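NADP-dependent glyceraldehyde-3-phosphate dehydrogenase (Bacillus halodurans, PDB 3PRL) probably oxidises glyceraldehyde 3-phosphate with NADP+ without phosphorylating it, as a tetrameric member of the aldehyde dehydrogenase family. Local coordinates at residues D[412-418]-D[433-437]; D[404-408]-D[429-434]; D[76-80]-D[201-207]. One frame throughout, in Å; residues are numbered along the deposited sequence.

Interaction 1: residues D[412-418]-D[433-437]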
ATOM      1  N   TYR D 412      -1.942 -28.500 -16.772  1.00 27.00           N
ATOM      2  CA  TYR D 412      -1.141 -27.803 -15.785  1.00 26.03           C
ATOM      3  C   TYR D 412      -0.960 -26.341 -16.130  1.00 24.66           C
ATOM      4  O   TYR D 412      -1.269 -25.896 -17.253  1.00 25.37           O
ATOM      5  CB  TYR D 412       0.225 -28.495 -15.591  1.00 26.67           C
ATOM      6  CG  TYR D 412       0.054 -29.886 -15.047  1.00 28.67           C
ATOM      7  CD1 TYR D 412      -0.418 -30.086 -13.754  1.00 26.67           C
ATOM      8  CD2 TYR D 412       0.316 -31.005 -15.841  1.00 27.58           C
ATOM      9  CE1 TYR D 412      -0.611 -31.368 -13.255  1.00 28.65           C
ATOM     10  CE2 TYR D 412       0.145 -32.295 -15.345  1.00 29.51           C
ATOM     11  CZ  TYR D 412      -0.315 -32.464 -14.053  1.00 27.55           C
ATOM     12  OH  TYR D 412      -0.504 -33.715 -13.548  1.00 29.46           O
ATOM     13  N   GLY D 413      -0.446 -25.599 -15.164  1.00 23.33           N
ATOM     14  CA  GLY D 413      -0.344 -24.143 -15.290  1.00 23.05           C
ATOM     15  C   GLY D 413       0.426 -23.505 -14.156  1.00 22.21           C
ATOM     16  O   GLY D 413      -0.015 -22.506 -13.595  1.00 22.35           O
ATOM     17  N   LEU D 414       1.574 -24.086 -13.818  1.00 21.64           N
ATOM     18  CA  LEU D 414       2.359 -23.598 -12.695  1.00 22.07           C
ATOM     19  C   LEU D 414       3.277 -22.428 -13.126  1.00 21.91           C
ATOM     20  O   LEU D 414       3.014 -21.251 -12.812  1.00 20.65           O
ATOM     21  CB  LEU D 414       3.114 -24.781 -12.050  1.00 22.21           C
ATOM     22  CG  LEU D 414       3.847 -24.689 -10.702  1.00 21.15           C
ATOM     23  CD1 LEU D 414       3.139 -23.759  -9.701  1.00 21.57           C
ATOM     24  CD2 LEU D 414       3.976 -26.079 -10.094  1.00 22.17           C
ATOM     25  N   GLN D 415       4.326 -22.755 -13.887  1.00 22.32           N
ATOM     26  CA  GLN D 415       5.318 -21.778 -14.300  1.00 21.96           C
ATOM     27  C   GLN D 415       5.804 -22.071 -15.727  1.00 22.64           C
ATOM     28  O   GLN D 415       5.419 -23.065 -16.311  1.00 22.45           O
ATOM     29  CB  GLN D 415       6.482 -21.762 -13.295  1.00 21.36           C
ATOM     30  CG  GLN D 415       6.155 -21.049 -11.976  1.00 20.78           C
ATOM     31  CD  GLN D 415       7.406 -20.545 -11.246  1.00 20.83           C
ATOM     32  OE1 GLN D 415       8.505 -20.632 -11.770  1.00 20.92           O
ATOM     33  NE2 GLN D 415       7.220 -19.976 -10.039  1.00 20.31           N
ATOM     34  N   ALA D 416       6.634 -21.187 -16.286  1.00 23.66           N
ATOM     35  CA  ALA D 416       7.214 -21.380 -17.627  1.00 24.72           C
ATOM     36  C   ALA D 416       8.445 -20.514 -17.859  1.00 25.16           C
ATOM     37  O   ALA D 416       8.621 -19.481 -17.201  1.00 25.07           O
ATOM     38  CB  ALA D 416       6.166 -21.086 -18.722  1.00 24.78           C
ATOM     39  N   SER D 417       9.277 -20.931 -18.815  1.00 25.94           N
ATOM     40  CA  SER D 417      10.431 -20.149 -19.266  1.00 26.67           C
ATOM     41  C   SER D 417      10.328 -19.771 -20.757  1.00 28.46           C
ATOM     42  O   SER D 417       9.920 -20.606 -21.571  1.00 29.33           O
ATOM     43  CB  SER D 417      11.717 -20.951 -19.054  1.00 26.59           C
ATOM     44  OG  SER D 417      11.862 -21.406 -17.723  1.00 22.99           O
ATOM     45  N   ILE D 418      10.683 -18.525 -21.103  1.00 28.82           N
ATOM     46  CA  ILE D 418      10.906 -18.126 -22.500  1.00 30.21           C
ATOM     47  C   ILE D 418      12.377 -17.739 -22.685  1.00 31.02           C
ATOM     48  O   ILE D 418      12.938 -16.983 -21.878  1.00 30.57           O
ATOM     49  CB  ILE D 418      10.008 -16.920 -22.972  1.00 30.59           C
ATOM     50  CG1 ILE D 418       8.606 -16.942 -22.342  1.00 28.55           C
ATOM     51  CG2 ILE D 418       9.943 -16.838 -24.520  1.00 29.93           C
ATOM     52  CD1 ILE D 418       7.762 -18.152 -22.698  1.00 30.26           C
ATOM     53  N   LEU D 433       0.540 -17.150 -21.999  1.00 28.25           N
ATOM     54  CA  LEU D 433       0.765 -18.413 -21.311  1.00 26.57           C
ATOM     55  C   LEU D 433      -0.066 -18.500 -20.038  1.00 26.11           C
ATOM     56  O   LEU D 433       0.022 -17.626 -19.187  1.00 25.57           O
ATOM     57  CB  LEU D 433       2.254 -18.613 -20.991  1.00 24.80           C
ATOM     58  CG  LEU D 433       3.252 -18.638 -22.162  1.00 23.15           C
ATOM     59  CD1 LEU D 433       4.657 -18.734 -21.602  1.00 25.10           C
ATOM     60  CD2 LEU D 433       2.967 -19.765 -23.166  1.00 25.92           C
ATOM     61  N   GLU D 434      -0.847 -19.573 -19.914  1.00 26.61           N
ATOM     62  CA  GLU D 434      -1.737 -19.800 -18.765  1.00 26.27           C
ATOM     63  C   GLU D 434      -1.010 -20.377 -17.535  1.00 25.49           C
ATOM     64  O   GLU D 434      -1.194 -21.532 -17.160  1.00 25.49           O
ATOM     65  CB  GLU D 434      -2.913 -20.690 -19.181  1.00 27.06           C
ATOM     66  CG  GLU D 434      -3.714 -20.140 -20.356  1.00 30.30           C
ATOM     67  CD  GLU D 434      -4.728 -21.119 -20.960  1.00 28.12           C
ATOM     68  OE1 GLU D 434      -4.741 -22.334 -20.640  1.00 30.97           O
ATOM     69  OE2 GLU D 434      -5.520 -20.663 -21.804  1.00 31.25           O
ATOM     70  N   VAL D 435      -0.180 -19.549 -16.906  1.00 24.86           N
ATOM     71  CA  VAL D 435       0.633 -19.966 -15.766  1.00 23.73           C
ATOM     72  C   VAL D 435       0.648 -18.844 -14.756  1.00 23.50           C
ATOM     73  O   VAL D 435       0.246 -17.717 -15.065  1.00 25.05           O
ATOM     74  CB  VAL D 435       2.085 -20.325 -16.187  1.00 23.36           C
ATOM     75  CG1 VAL D 435       2.081 -21.371 -17.305  1.00 21.43           C
ATOM     76  CG2 VAL D 435       2.862 -19.073 -16.610  1.00 20.76           C
ATOM     77  N   GLY D 436       1.076 -19.152 -13.545  1.00 22.16           N
ATOM     78  CA  GLY D 436       1.240 -18.153 -12.511  1.00 21.60           C
ATOM     79  C   GLY D 436       2.411 -17.243 -12.784  1.00 21.50           C
ATOM     80  O   GLY D 436       2.274 -16.010 -12.730  1.00 21.59           O
ATOM     81  N   THR D 437       3.556 -17.845 -13.116  1.00 21.44           N
ATOM     82  CA  THR D 437       4.787 -17.083 -13.319  1.00 21.61           C
ATOM     83  C   THR D 437       5.494 -17.419 -14.626  1.00 22.41           C
ATOM     84  O   THR D 437       5.628 -18.581 -14.966  1.00 23.04           O
ATOM     85  CB  THR D 437       5.759 -17.328 -12.148  1.00 21.07           C
ATOM     86  OG1 THR D 437       5.056 -17.107 -10.926  1.00 20.52           O
ATOM     87  CG2 THR D 437       7.005 -16.393 -12.226  1.00 21.00           C
TER

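Interaction 2: residues D[404-408]-D[429-434]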
ATOM      1  N   ILE D 404       3.283 -21.715 -27.794  1.00 35.60           N
ATOM      2  CA  ILE D 404       2.219 -21.155 -26.945  1.00 34.83           C
ATOM      3  C   ILE D 404       1.042 -22.114 -26.845  1.00 34.57           C
ATOM      4  O   ILE D 404       0.574 -22.423 -25.754  1.00 33.77           O
ATOM      5  CB  ILE D 404       1.732 -19.785 -27.487  1.00 35.16           C
ATOM      6  CG1 ILE D 404       2.805 -18.709 -27.283  1.00 35.89           C
ATOM      7  CG2 ILE D 404       0.382 -19.369 -26.854  1.00 35.66           C
ATOM      8  CD1 ILE D 404       2.445 -17.324 -27.842  1.00 35.09           C
ATOM      9  N   SER D 405       0.585 -22.586 -28.003  1.00 35.37           N
ATOM     10  CA  SER D 405      -0.558 -23.493 -28.113  1.00 35.18           C
ATOM     11  C   SER D 405      -0.373 -24.827 -27.381  1.00 34.81           C
ATOM     12  O   SER D 405      -1.212 -25.225 -26.556  1.00 34.40           O
ATOM     13  CB  SER D 405      -0.869 -23.736 -29.592  1.00 35.99           C
ATOM     14  OG  SER D 405      -1.904 -24.680 -29.755  1.00 37.18           O
ATOM     15  N   LEU D 406       0.715 -25.521 -27.693  1.00 35.00           N
ATOM     16  CA  LEU D 406       1.037 -26.798 -27.061  1.00 34.89           C
ATOM     17  C   LEU D 406       1.299 -26.645 -25.567  1.00 34.08           C
ATOM     18  O   LEU D 406       1.033 -27.557 -24.776  1.00 34.34           O
ATOM     19  CB  LEU D 406       2.252 -27.422 -27.743  1.00 35.73           C
ATOM     20  CG  LEU D 406       2.017 -28.179 -29.058  1.00 37.12           C
ATOM     21  CD1 LEU D 406       3.340 -28.485 -29.761  1.00 37.33           C
ATOM     22  CD2 LEU D 406       1.240 -29.455 -28.786  1.00 36.94           C
ATOM     23  N   SER D 407       1.836 -25.487 -25.198  1.00 32.95           N
ATOM     24  CA  SER D 407       2.047 -25.114 -23.817  1.00 31.89           C
ATOM     25  C   SER D 407       0.700 -25.053 -23.101  1.00 30.66           C
ATOM     26  O   SER D 407       0.512 -25.674 -22.052  1.00 29.91           O
ATOM     27  CB  SER D 407       2.768 -23.759 -23.757  1.00 31.52           C
ATOM     28  OG  SER D 407       2.649 -23.157 -22.487  1.00 37.68           O
ATOM     29  N   ASN D 408      -0.248 -24.337 -23.703  1.00 30.25           N
ATOM     30  CA  ASN D 408      -1.548 -24.116 -23.075  1.00 29.95           C
ATOM     31  C   ASN D 408      -2.472 -25.318 -23.054  1.00 30.89           C
ATOM     32  O   ASN D 408      -3.420 -25.351 -22.258  1.00 30.54           O
ATOM     33  CB  ASN D 408      -2.245 -22.910 -23.697  1.00 29.38           C
ATOM     34  CG  ASN D 408      -1.572 -21.621 -23.323  1.00 27.32           C
ATOM     35  OD1 ASN D 408      -0.783 -21.581 -22.373  1.00 28.34           O
ATOM     36  ND2 ASN D 408      -1.854 -20.564 -24.064  1.00 28.99           N
ATOM     37  N   ILE D 429       4.802 -12.776 -25.350  1.00 37.38           N
ATOM     38  CA  ILE D 429       4.543 -14.219 -25.421  1.00 36.87           C
ATOM     39  C   ILE D 429       4.080 -14.752 -24.083  1.00 35.75           C
ATOM     40  O   ILE D 429       3.042 -15.410 -24.000  1.00 35.86           O
ATOM     41  CB  ILE D 429       5.799 -14.995 -25.889  1.00 37.32           C
ATOM     42  CG1 ILE D 429       5.955 -14.869 -27.411  1.00 35.68           C
ATOM     43  CG2 ILE D 429       5.753 -16.468 -25.435  1.00 34.62           C
ATOM     44  CD1 ILE D 429       7.388 -14.836 -27.878  1.00 38.66           C
ATOM     45  N   GLY D 430       4.845 -14.441 -23.039  1.00 34.52           N
ATOM     46  CA  GLY D 430       4.528 -14.868 -21.694  1.00 33.38           C
ATOM     47  C   GLY D 430       3.107 -14.545 -21.302  1.00 32.78           C
ATOM     48  O   GLY D 430       2.514 -15.257 -20.517  1.00 32.69           O
ATOM     49  N   LYS D 431       2.551 -13.481 -21.873  1.00 32.90           N
ATOM     50  CA  LYS D 431       1.205 -13.042 -21.525  1.00 32.74           C
ATOM     51  C   LYS D 431       0.110 -13.987 -22.031  1.00 32.08           C
ATOM     52  O   LYS D 431      -0.945 -14.099 -21.406  1.00 31.80           O
ATOM     53  CB  LYS D 431       0.958 -11.591 -21.971  1.00 34.05           C
ATOM     54  CG  LYS D 431      -0.198 -10.908 -21.251  1.00 34.46           C
ATOM     55  CD  LYS D 431       0.209 -10.306 -19.913  1.00 33.17           C
ATOM     56  CE  LYS D 431      -0.987 -10.170 -18.931  1.00 33.37           C
ATOM     57  NZ  LYS D 431      -2.240  -9.583 -19.518  1.00 32.92           N
ATOM     58  N   HIS D 432       0.367 -14.684 -23.138  1.00 31.77           N
ATOM     59  CA  HIS D 432      -0.573 -15.706 -23.632  1.00 31.52           C
ATOM     60  C   HIS D 432      -0.369 -17.066 -22.965  1.00 30.22           C
ATOM     61  O   HIS D 432      -1.004 -18.041 -23.355  1.00 30.60           O
ATOM     62  CB  HIS D 432      -0.456 -15.910 -25.153  1.00 32.94           C
ATOM     63  CG  HIS D 432      -0.572 -14.654 -25.957  1.00 33.45           C
ATOM     64  ND1 HIS D 432      -1.747 -14.264 -26.563  1.00 33.62           N
ATOM     65  CD2 HIS D 432       0.349 -13.716 -26.276  1.00 33.41           C
ATOM     66  CE1 HIS D 432      -1.546 -13.132 -27.215  1.00 33.99           C
ATOM     67  NE2 HIS D 432      -0.283 -12.777 -27.053  1.00 33.92           N
ATOM     68  N   LEU D 433       0.540 -17.150 -21.999  1.00 28.25           N
ATOM     69  CA  LEU D 433       0.765 -18.413 -21.311  1.00 26.57           C
ATOM     70  C   LEU D 433      -0.066 -18.500 -20.038  1.00 26.11           C
ATOM     71  O   LEU D 433       0.022 -17.626 -19.187  1.00 25.57           O
ATOM     72  CB  LEU D 433       2.254 -18.613 -20.991  1.00 24.80           C
ATOM     73  CG  LEU D 433       3.252 -18.638 -22.162  1.00 23.15           C
ATOM     74  CD1 LEU D 433       4.657 -18.734 -21.602  1.00 25.10           C
ATOM     75  CD2 LEU D 433       2.967 -19.765 -23.166  1.00 25.92           C
ATOM     76  N   GLU D 434      -0.847 -19.573 -19.914  1.00 26.61           N
ATOM     77  CA  GLU D 434      -1.737 -19.800 -18.765  1.00 26.27           C
ATOM     78  C   GLU D 434      -1.010 -20.377 -17.535  1.00 25.49           C
ATOM     79  O   GLU D 434      -1.194 -21.532 -17.160  1.00 25.49           O
ATOM     80  CB  GLU D 434      -2.913 -20.690 -19.181  1.00 27.06           C
ATOM     81  CG  GLU D 434      -3.714 -20.140 -20.356  1.00 30.30           C
ATOM     82  CD  GLU D 434      -4.728 -21.119 -20.960  1.00 28.12           C
ATOM     83  OE1 GLU D 434      -4.741 -22.334 -20.640  1.00 30.97           O
ATOM     84  OE2 GLU D 434      -5.520 -20.663 -21.804  1.00 31.25           O
TER

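Interaction 3: residues D[76-80]-D[201-207]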
ATOM      1  N   LEU D  76       9.283 -15.785  18.751  1.00 31.22           N
ATOM      2  CA  LEU D  76       9.239 -17.252  18.680  1.00 29.72           C
ATOM      3  C   LEU D  76       9.734 -17.754  17.329  1.00 27.96           C
ATOM      4  O   LEU D  76      10.411 -18.781  17.249  1.00 28.27           O
ATOM      5  CB  LEU D  76       7.832 -17.797  18.976  1.00 29.41           C
ATOM      6  CG  LEU D  76       7.633 -19.333  18.883  1.00 30.78           C
ATOM      7  CD1 LEU D  76       8.550 -20.111  19.850  1.00 30.30           C
ATOM      8  CD2 LEU D  76       6.167 -19.753  19.062  1.00 29.38           C
ATOM      9  N   LEU D  77       9.400 -17.030  16.274  1.00 26.42           N
ATOM     10  CA  LEU D  77       9.830 -17.408  14.939  1.00 25.91           C
ATOM     11  C   LEU D  77      11.336 -17.260  14.810  1.00 26.42           C
ATOM     12  O   LEU D  77      11.993 -18.206  14.413  1.00 26.04           O
ATOM     13  CB  LEU D  77       9.073 -16.627  13.851  1.00 24.43           C
ATOM     14  CG  LEU D  77       7.811 -17.292  13.291  1.00 22.63           C
ATOM     15  CD1 LEU D  77       6.742 -17.551  14.355  1.00 24.25           C
ATOM     16  CD2 LEU D  77       7.223 -16.472  12.124  1.00 23.38           C
ATOM     17  N   TYR D  78      11.851 -16.078  15.168  1.00 28.04           N
ATOM     18  CA  TYR D  78      13.283 -15.799  15.206  0.50 29.31           C
ATOM     19  C   TYR D  78      14.012 -16.929  15.935  1.00 29.67           C
ATOM     20  O   TYR D  78      14.973 -17.485  15.421  1.00 29.73           O
ATOM     21  CB  TYR D  78      13.579 -14.469  15.929  0.50 30.98           C
ATOM     22  CG  TYR D  78      13.101 -13.195  15.244  0.50 31.92           C
ATOM     23  CD1 TYR D  78      12.852 -13.158  13.880  0.50 29.92           C
ATOM     24  CD2 TYR D  78      12.948 -12.013  15.968  0.50 30.81           C
ATOM     25  CE1 TYR D  78      12.430 -11.995  13.254  0.50 30.88           C
ATOM     26  CE2 TYR D  78      12.527 -10.838  15.351  0.50 31.75           C
ATOM     27  CZ  TYR D  78      12.267 -10.839  13.991  0.50 29.77           C
ATOM     28  OH  TYR D  78      11.849  -9.684  13.363  0.50 30.70           O
ATOM     29  N   ALA D  79      13.529 -17.265  17.139  1.00 29.49           N
ATOM     30  CA  ALA D  79      14.140 -18.316  17.985  1.00 29.93           C
ATOM     31  C   ALA D  79      14.150 -19.679  17.309  1.00 29.33           C
ATOM     32  O   ALA D  79      15.139 -20.409  17.371  1.00 29.63           O
ATOM     33  CB  ALA D  79      13.431 -18.413  19.335  1.00 30.30           C
ATOM     34  N   TRP D  80      13.043 -20.002  16.647  1.00 28.27           N
ATOM     35  CA  TRP D  80      12.916 -21.258  15.922  1.00 27.55           C
ATOM     36  C   TRP D  80      13.919 -21.284  14.775  1.00 28.10           C
ATOM     37  O   TRP D  80      14.604 -22.274  14.581  1.00 28.18           O
ATOM     38  CB  TRP D  80      11.481 -21.391  15.412  1.00 25.87           C
ATOM     39  CG  TRP D  80      11.157 -22.600  14.598  1.00 25.40           C
ATOM     40  CD1 TRP D  80      11.768 -23.825  14.635  1.00 25.90           C
ATOM     41  CD2 TRP D  80      10.095 -22.711  13.648  1.00 24.90           C
ATOM     42  NE1 TRP D  80      11.157 -24.680  13.755  1.00 25.45           N
ATOM     43  CE2 TRP D  80      10.125 -24.024  13.138  1.00 24.88           C
ATOM     44  CE3 TRP D  80       9.111 -21.826  13.189  1.00 24.25           C
ATOM     45  CZ2 TRP D  80       9.217 -24.473  12.176  1.00 24.46           C
ATOM     46  CZ3 TRP D  80       8.219 -22.265  12.234  1.00 23.86           C
ATOM     47  CH2 TRP D  80       8.271 -23.578  11.742  1.00 23.93           C
ATOM     48  N   ALA D 201      12.580 -28.268  17.214  1.00 32.04           N
ATOM     49  CA  ALA D 201      13.266 -26.979  17.321  1.00 33.23           C
ATOM     50  C   ALA D 201      12.308 -25.850  17.696  1.00 33.76           C
ATOM     51  O   ALA D 201      12.693 -24.937  18.402  1.00 34.88           O
ATOM     52  CB  ALA D 201      14.015 -26.653  16.018  1.00 32.28           C
ATOM     53  N   LEU D 202      11.057 -25.933  17.244  1.00 34.06           N
ATOM     54  CA  LEU D 202      10.031 -24.918  17.567  1.00 34.37           C
ATOM     55  C   LEU D 202       9.617 -25.027  19.034  1.00 35.04           C
ATOM     56  O   LEU D 202       9.409 -24.018  19.722  1.00 35.12           O
ATOM     57  CB  LEU D 202       8.801 -25.103  16.671  1.00 34.06           C
ATOM     58  CG  LEU D 202       7.900 -23.924  16.287  1.00 32.91           C
ATOM     59  CD1 LEU D 202       6.947 -24.372  15.202  1.00 32.96           C
ATOM     60  CD2 LEU D 202       7.125 -23.364  17.449  1.00 33.82           C
ATOM     61  N   ALA D 203       9.482 -26.269  19.488  1.00 35.71           N
ATOM     62  CA  ALA D 203       9.214 -26.592  20.884  1.00 36.77           C
ATOM     63  C   ALA D 203      10.353 -26.132  21.789  1.00 37.90           C
ATOM     64  O   ALA D 203      10.109 -25.514  22.822  1.00 38.49           O
ATOM     65  CB  ALA D 203       8.989 -28.106  21.037  1.00 37.05           C
ATOM     66  N   ASP D 204      11.590 -26.434  21.391  1.00 38.64           N
ATOM     67  CA  ASP D 204      12.787 -26.067  22.165  1.00 39.66           C
ATOM     68  C   ASP D 204      13.001 -24.544  22.133  1.00 39.32           C
ATOM     69  O   ASP D 204      13.748 -23.988  22.943  1.00 40.33           O
ATOM     70  CB  ASP D 204      14.047 -26.791  21.640  1.00 39.78           C
ATOM     71  CG  ASP D 204      13.995 -28.330  21.807  1.00 43.14           C
ATOM     72  OD1 ASP D 204      13.086 -28.871  22.485  1.00 40.50           O
ATOM     73  OD2 ASP D 204      14.887 -29.007  21.243  1.00 40.26           O
ATOM     74  N   ALA D 205      12.341 -23.888  21.182  1.00 37.86           N
ATOM     75  CA  ALA D 205      12.378 -22.432  21.036  1.00 36.68           C
ATOM     76  C   ALA D 205      11.390 -21.761  21.976  1.00 36.21           C
ATOM     77  O   ALA D 205      11.400 -20.533  22.126  1.00 36.50           O
ATOM     78  CB  ALA D 205      12.082 -22.042  19.586  1.00 35.17           C
ATOM     79  N   GLY D 206      10.535 -22.567  22.599  1.00 35.47           N
ATOM     80  CA  GLY D 206       9.546 -22.058  23.550  1.00 35.02           C
ATOM     81  C   GLY D 206       8.125 -21.899  23.027  1.00 33.77           C
ATOM     82  O   GLY D 206       7.389 -21.046  23.508  1.00 33.85           O
ATOM     83  N   ALA D 207       7.717 -22.712  22.057  1.00 32.97           N
ATOM     84  CA  ALA D 207       6.327 -22.672  21.590  1.00 32.62           C
ATOM     85  C   ALA D 207       5.382 -23.004  22.744  1.00 32.94           C
ATOM     86  O   ALA D 207       5.557 -24.032  23.399  1.00 33.35           O
ATOM     87  CB  ALA D 207       6.114 -23.641  20.454  1.00 32.53           C
TER

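Interaction 1: residues D[412-418]-D[433-437]
Q415 and T437 form a parallel beta bridge where strand 415-419 meets the start of strand 437-440, the two strands of a beta-alpha-beta crossover whose helix is 423-431. The unit belongs to the Rossmann-like sheet of the aldehyde dehydrogenase catalytic domain. L414 O joins the backbones: it takes G436 N at 2.9 Å and, more weakly, T437 N, with the G436 donor 39° out of the carbonyl plane. Farther along, A416 N gives a weak bond to T437 O. The side chain of Q415 runs alongside that of T437, both pointing the same way. Its CB meets T437 O at 3.7 Å. With CG anti to the carbonyl carbon (chi1 -76°) and the chain extended beyond it, CG, CD and NE2 each lie 3.7 Å from T437 CB. The amide makes its polar contacts elsewhere: NE2 donates to E445 O, while OE1 has a weak bond with H439 NE2. T437 OG1, buried beside this amide, has no partner in the model. At the start of the contact G413 CA lies 3.3 Å from E434 O, and a CB on G413 would clash with that oxygen. E434 is the centre of an inverse gamma turn, closed by a weak bond from V435 N to L433 O. L433 O and V435 O also accept bonds from R477 and R475 of the second subunit, and T437 pairs with a strand of that chain, so the sheet continues across the interface. A416 CB packs on L433 CD1 at 4.0 Å and on V435 CG1 at 4.3 Å. Beyond it, I418 and L433 reach toward each other tip to tip, their CD1 methyls pressed to a tight 3.3 Å.

Interaction 2: residues D[404-408]-D[429-434]
Two neighbouring crossover helices of the Rossmann-like catalytic domain, 400-409 and 423-431, meet here, and the amide of N408 on the first bridges H432 O and E434 N around the C-terminal end of the second. N408 ND2 donates to H432 O at 2.8 Å, in the plane of its own amide and nearly along the C=O axis of the acceptor. N408 OD1 accepts E434 N at 3.2 Å in an almost straight bond (174° at the hydrogen), although this donor stands well above the side-chain carbonyl plane. With CG anti to its carbonyl carbon (chi1 -70°), the amide is turned toward the loop, and the paired bonds fix its rotation while satisfying backbone groups on both sides of L433. The carboxylate of E434 stacks on this amide, the two planes only 9° apart, although the side chains themselves cross at about a right angle. E434 OE1 is held in addition by a salt bridge to K457 NZ. A leucine in place of N408 would probably leave H432 O and E434 N without these partners and the loop freer to shift against helix 400-409. One turn earlier in that helix, I404 spreads its branches over residues 429-433. Its CG2 touches H432 CB at 3.9 Å, its CG1 lies 4.1 Å from I429 CG2, and its CD1 comes obliquely to the H432 ring. I404 and S407 together receive the second methyl of L433: CD2 is 4.3 Å from I404 CG1. S407, whose OG is anti to its backbone N, brings that hydroxyl oxygen within 3.5 Å of L433 CD2.

Interaction 3: residues D[76-80]-D[201-207]
W80 presents one face of its indole to L202, and the two side chains cross obliquely. L202 CD1 stands over the six-membered ring in a CH-pi contact, 3.6 Å from the centroid and only 3° off the normal. L202 CG sits over the same face, 3.6 Å from W80 CD2, so the leucine lies flat along the indole rather than touching it with one methyl. At the ring's edge, in its plane, A201 CB approaches W80 CD1 at 3.9 Å. W80 has CG anti to its backbone N (chi1 178°), which lays the indole alongside helix 192-204, and NE1 donates to M198 O, one turn before L202 in that helix. Helix 192-204 is the crossover between strands 182-186 and 212-214 in the Rossmann-type coenzyme-binding domain, and helix 70-86 packs against its C-terminal end. There the chain turns in a Schellman motif: G206 has a positive phi of 101°, and A207 N and G206 N bond back to L202 O and A203 O. L76 meets L202 at about a right angle, CD2 against CD2 at 4.1 Å. Its other methyl, CD1, reaches over the turn to within 3.5 Å of A207 N and also touches G206 C. A205 CB lies against A79 CB at 3.9 Å. The same A205 methyl rests on the W80 backbone, 3.7 Å from W80 N.

Interactions 1 and 2 adjoin: their centres are 8 Å apart, they share L433 and E434, and I418 CD1 meets I429 CG2 at 3.8 Å. L433 uses one methyl in each, tying strand 415-419 to helix 400-409, and both contacts touch the second subunit. Interaction 1 probably lies nearer the catalytic centre, with the L414 side chain about 7 Å from that of E259, the predicted active-site residue, and the Y412 side chain about 8 Å from the NADP-binding G240. Interaction 3 lies within the coenzyme-binding domain, its centre 36 Å from that of interaction 1 and 44 Å from that of interaction 2. Its W80 side chain is about 10 Å from that of the NADP-binding residue S160.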